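Local coordinates for protein probable acetyltransferase (Pseudomonas aeruginosa PAO1, PDB 2EUI) that is of unknown function but probably transfers acyl groups, such as acetyl from acetyl-CoA, as expected of a GNAT-family acetyltransferase, at residues A[8-19]-A[34-43]. Sequence-based numbering, arbitrary orientation.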
loop_
_atom_site.group_PDB
_atom_site.type_symbol
_atom_site.label_atom_id
_atom_site.label_comp_id
_atom_site.label_asym_id
_atom_site.label_seq_id
_atom_site.Cartn_x
_atom_site.Cartn_y
_atom_site.Cartn_z
ATOM N N LEU A 8 16.708 13.158 3.511
ATOM C CA LEU A 8 17.963 12.542 3.095
ATOM C C LEU A 8 19.069 12.764 4.133
ATOM O O LEU A 8 19.949 11.926 4.286
ATOM C CB LEU A 8 18.389 13.094 1.730
ATOM C CG LEU A 8 19.144 12.104 0.836
ATOM C CD1 LEU A 8 18.294 10.865 0.632
ATOM C CD2 LEU A 8 19.470 12.733 -0.504
ATOM N N GLU A 9 19.003 13.879 4.859
ATOM C CA GLU A 9 19.998 14.204 5.877
ATOM C C GLU A 9 20.123 13.130 6.938
ATOM O O GLU A 9 21.232 12.784 7.342
ATOM C CB GLU A 9 19.651 15.507 6.600
ATOM C CG GLU A 9 19.441 16.729 5.723
ATOM C CD GLU A 9 18.712 17.844 6.473
ATOM O OE1 GLU A 9 19.215 18.255 7.540
ATOM O OE2 GLU A 9 17.640 18.298 6.000
ATOM N N HIS A 10 18.988 12.611 7.400
ATOM C CA HIS A 10 18.989 11.602 8.457
ATOM C C HIS A 10 19.346 10.178 8.040
ATOM O O HIS A 10 19.485 9.303 8.896
ATOM C CB HIS A 10 17.625 11.583 9.137
ATOM C CG HIS A 10 17.099 12.943 9.465
ATOM N ND1 HIS A 10 16.578 13.788 8.508
ATOM C CD2 HIS A 10 17.047 13.621 10.635
ATOM C CE1 HIS A 10 16.230 14.929 9.076
ATOM N NE2 HIS A 10 16.505 14.854 10.365
ATOM N N LEU A 11 19.507 9.943 6.739
ATOM C CA LEU A 11 19.810 8.605 6.252
ATOM C C LEU A 11 20.842 7.848 7.086
ATOM O O LEU A 11 20.592 6.717 7.504
ATOM C CB LEU A 11 20.254 8.642 4.787
ATOM C CG LEU A 11 20.433 7.254 4.156
ATOM C CD1 LEU A 11 19.139 6.465 4.225
ATOM C CD2 LEU A 11 20.864 7.408 2.725
ATOM N N ASP A 12 21.993 8.460 7.341
ATOM C CA ASP A 12 23.017 7.788 8.132
ATOM C C ASP A 12 22.609 7.553 9.577
ATOM O O ASP A 12 23.065 6.597 10.209
ATOM C CB ASP A 12 24.335 8.566 8.099
ATOM C CG ASP A 12 25.037 8.471 6.754
ATOM O OD1 ASP A 12 25.104 7.357 6.184
ATOM O OD2 ASP A 12 25.529 9.515 6.269
ATOM N N LEU A 13 21.751 8.419 10.103
ATOM C CA LEU A 13 21.307 8.276 11.481
ATOM C C LEU A 13 20.261 7.171 11.604
ATOM O O LEU A 13 20.228 6.439 12.594
ATOM C CB LEU A 13 20.726 9.597 11.998
ATOM C CG LEU A 13 20.229 9.511 13.444
ATOM C CD1 LEU A 13 21.390 9.162 14.363
ATOM C CD2 LEU A 13 19.599 10.814 13.865
ATOM N N LEU A 14 19.431 7.048 10.570
ATOM C CA LEU A 14 18.345 6.076 10.535
ATOM C C LEU A 14 18.694 4.713 9.944
ATOM O O LEU A 14 18.080 3.704 10.303
ATOM C CB LEU A 14 17.161 6.683 9.769
ATOM C CG LEU A 14 15.969 5.794 9.434
ATOM C CD1 LEU A 14 15.265 5.383 10.721
ATOM C CD2 LEU A 14 15.036 6.541 8.490
ATOM N N ALA A 15 19.672 4.677 9.043
ATOM C CA ALA A 15 20.081 3.423 8.412
ATOM C C ALA A 15 20.374 2.309 9.426
ATOM O O ALA A 15 19.803 1.222 9.352
ATOM C CB ALA A 15 21.284 3.660 7.547
ATOM N N PRO A 16 21.264 2.566 10.392
ATOM C CA PRO A 16 21.553 1.512 11.365
ATOM C C PRO A 16 20.339 1.055 12.177
ATOM O O PRO A 16 20.201 -0.134 12.494
ATOM C CB PRO A 16 22.660 2.129 12.222
ATOM C CG PRO A 16 22.384 3.593 12.124
ATOM C CD PRO A 16 22.054 3.775 10.672
ATOM N N LEU A 17 19.454 1.989 12.511
ATOM C CA LEU A 17 18.268 1.622 13.280
ATOM C C LEU A 17 17.262 0.865 12.420
ATOM O O LEU A 17 16.473 0.077 12.935
ATOM C CB LEU A 17 17.591 2.855 13.875
ATOM C CG LEU A 17 16.550 2.432 14.916
ATOM C CD1 LEU A 17 17.257 1.659 16.031
ATOM C CD2 LEU A 17 15.830 3.651 15.472
ATOM N N PHE A 18 17.294 1.116 11.114
ATOM C CA PHE A 18 16.397 0.443 10.182
ATOM C C PHE A 18 16.771 -1.037 10.095
ATOM O O PHE A 18 15.914 -1.914 9.912
ATOM C CB PHE A 18 16.509 1.082 8.802
ATOM C CG PHE A 18 15.535 0.547 7.800
ATOM C CD1 PHE A 18 14.169 0.676 7.999
ATOM C CD2 PHE A 18 15.985 -0.050 6.627
ATOM C CE1 PHE A 18 13.263 0.222 7.042
ATOM C CE2 PHE A 18 15.081 -0.508 5.660
ATOM C CZ PHE A 18 13.721 -0.372 5.867
ATOM N N VAL A 19 18.065 -1.299 10.222
ATOM C CA VAL A 19 18.590 -2.648 10.176
ATOM C C VAL A 19 18.119 -3.429 11.403
ATOM O O VAL A 19 17.580 -4.528 11.282
ATOM C CB VAL A 19 20.135 -2.606 10.126
ATOM C CG1 VAL A 19 20.713 -4.013 10.317
ATOM C CG2 VAL A 19 20.585 -1.996 8.793
ATOM N N SER A 34 19.689 -2.190 2.708
ATOM C CA SER A 34 18.769 -1.518 3.597
ATOM C C SER A 34 18.977 -0.014 3.506
ATOM O O SER A 34 18.015 0.746 3.443
ATOM C CB SER A 34 18.963 -2.022 5.017
ATOM O OG SER A 34 18.518 -3.375 5.107
ATOM N N ARG A 35 20.230 0.421 3.470
ATOM C CA ARG A 35 20.499 1.840 3.364
ATOM C C ARG A 35 20.089 2.299 1.964
ATOM O O ARG A 35 19.610 3.416 1.784
ATOM C CB ARG A 35 21.986 2.123 3.616
ATOM C CG ARG A 35 22.339 3.610 3.623
ATOM C CD ARG A 35 23.818 3.832 3.900
ATOM N NE ARG A 35 24.174 5.236 4.112
ATOM C CZ ARG A 35 24.055 6.196 3.195
ATOM N NH1 ARG A 35 23.584 5.923 1.982
ATOM N NH2 ARG A 35 24.418 7.437 3.491
ATOM N N LYS A 36 20.271 1.435 0.971
ATOM C CA LYS A 36 19.911 1.781 -0.403
ATOM C C LYS A 36 18.396 1.904 -0.551
ATOM O O LYS A 36 17.909 2.801 -1.239
ATOM C CB LYS A 36 20.458 0.741 -1.388
ATOM C CG LYS A 36 20.235 1.125 -2.842
ATOM C CD LYS A 36 20.538 2.618 -3.048
ATOM C CE LYS A 36 20.225 3.112 -4.460
ATOM N NZ LYS A 36 20.515 4.578 -4.621
ATOM N N PHE A 37 17.662 1.004 0.106
ATOM C CA PHE A 37 16.197 1.000 0.089
ATOM C C PHE A 37 15.643 2.322 0.635
ATOM O O PHE A 37 14.784 2.955 0.009
ATOM C CB PHE A 37 15.660 -0.167 0.934
ATOM C CG PHE A 37 14.161 -0.227 1.001
ATOM C CD1 PHE A 37 13.420 -0.682 -0.078
ATOM C CD2 PHE A 37 13.486 0.213 2.136
ATOM C CE1 PHE A 37 12.020 -0.698 -0.036
ATOM C CE2 PHE A 37 12.096 0.203 2.192
ATOM C CZ PHE A 37 11.359 -0.254 1.102
ATOM N N LEU A 38 16.141 2.722 1.803
ATOM C CA LEU A 38 15.729 3.957 2.458
ATOM C C LEU A 38 16.076 5.197 1.647
ATOM O O LEU A 38 15.401 6.219 1.735
ATOM C CB LEU A 38 16.392 4.077 3.825
ATOM C CG LEU A 38 15.993 3.081 4.907
ATOM C CD1 LEU A 38 16.798 3.383 6.165
ATOM C CD2 LEU A 38 14.503 3.173 5.161
ATOM N N GLU A 39 17.139 5.115 0.863
ATOM C CA GLU A 39 17.532 6.252 0.063
ATOM C C GLU A 39 16.452 6.492 -0.984
ATOM O O GLU A 39 15.919 7.591 -1.090
ATOM C CB GLU A 39 18.876 5.988 -0.608
ATOM C CG GLU A 39 19.785 7.199 -0.653
ATOM C CD GLU A 39 20.897 7.039 -1.671
ATOM O OE1 GLU A 39 21.535 5.961 -1.678
ATOM O OE2 GLU A 39 21.130 7.990 -2.461
ATOM N N LYS A 40 16.118 5.458 -1.748
ATOM C CA LYS A 40 15.098 5.584 -2.777
ATOM C C LYS A 40 13.825 6.178 -2.215
ATOM O O LYS A 40 13.206 7.028 -2.848
ATOM C CB LYS A 40 14.784 4.229 -3.391
ATOM C CG LYS A 40 15.908 3.663 -4.202
ATOM C CD LYS A 40 15.431 2.453 -4.951
ATOM C CE LYS A 40 16.552 1.852 -5.772
ATOM N NZ LYS A 40 16.063 0.691 -6.554
ATOM N N ARG A 41 13.442 5.734 -1.023
ATOM C CA ARG A 41 12.227 6.222 -0.377
ATOM C C ARG A 41 12.357 7.669 0.062
ATOM O O ARG A 41 11.475 8.483 -0.218
ATOM C CB ARG A 41 11.864 5.325 0.813
ATOM C CG ARG A 41 10.519 4.625 0.638
ATOM C CD ARG A 41 10.365 4.057 -0.768
ATOM N NE ARG A 41 11.168 2.857 -0.931
ATOM C CZ ARG A 41 11.603 2.389 -2.097
ATOM N NH1 ARG A 41 11.330 3.019 -3.233
ATOM N NH2 ARG A 41 12.310 1.272 -2.125
ATOM N N LEU A 42 13.449 7.990 0.753
ATOM C CA LEU A 42 13.683 9.361 1.185
ATOM C C LEU A 42 13.859 10.232 -0.048
ATOM O O LEU A 42 13.138 11.201 -0.246
ATOM C CB LEU A 42 14.941 9.463 2.059
ATOM C CG LEU A 42 14.843 8.991 3.512
ATOM C CD1 LEU A 42 16.209 9.019 4.171
ATOM C CD2 LEU A 42 13.875 9.888 4.252
ATOM N N ARG A 43 14.807 9.859 -0.895
ATOM C CA ARG A 43 15.092 10.615 -2.111
ATOM C C ARG A 43 13.890 10.816 -3.054
ATOM O O ARG A 43 13.680 11.922 -3.560
ATOM C CB ARG A 43 16.256 9.955 -2.862
ATOM C CG ARG A 43 16.827 10.767 -4.010
ATOM C CD ARG A 43 17.998 10.045 -4.663
ATOM N NE ARG A 43 19.225 10.087 -3.863
ATOM C CZ ARG A 43 20.031 11.144 -3.787
ATOM N NH1 ARG A 43 19.738 12.247 -4.461
ATOM N NH2 ARG A 43 21.131 11.095 -3.049
#
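The two helices that follow the first strand of a GNAT fold pack here through reciprocal knobs into holes, Leu-11 of 8-19 entering among Arg-35, Leu-38, Glu-39 and Leu-42, and Leu-38 of 34-43 entering among Leu-11, Leu-14, Ala-15 and Phe-18. Their axes approach to 9.4 Å with N-to-C directions 127° apart. Leu-38 lies across one face of the Phe-18 ring: CD2 stands 3.5 Å from the centroid, almost on the ring normal, a CH-pi contact, while CD1 of Leu-38 touches CG of Phe-18. A chi1 of -175° sets the Phe-18 ring against helix 34-43, where its CZ also meets Phe-37 CD2 at 3.8 Å. The two branches of Leu-11 divide the work. CD1 packs on Leu-38 CB at 3.7 Å and on Leu-42 CD1, whereas CD2 lies over one face of the Arg-35 guanidinium, toward its rim. An extended chain carries that guanidinium past Ala-15 to Asp-12, where NH2 and NE of Arg-35 both grip OD1, at 2.8 and 3.1 Å, side-on and from the same face of the carboxylate; the two planes are 46° apart. The salt bridge thus borders the apolar seam and holds the guanidinium beside Leu-11. Where the N-terminal end of 8-19 meets the C-terminal end of 34-43, Leu-8 CD1 rests on Leu-42 CB at 3.9 Å and CD2 of Leu-8 lies over one face of the Arg-43 guanidinium, toward its rim; that group is itself held by NE and NH2 to OE2 of Glu-39. On the sheet side, Leu-14 also packs on strands 48-53 and 60-71, while Phe-18 packs on Ser-72 and Phe-37 on Leu-75, both of the second subunit. Such a helix pair between the first and second strands is typical of the N-terminal part of the GNAT fold.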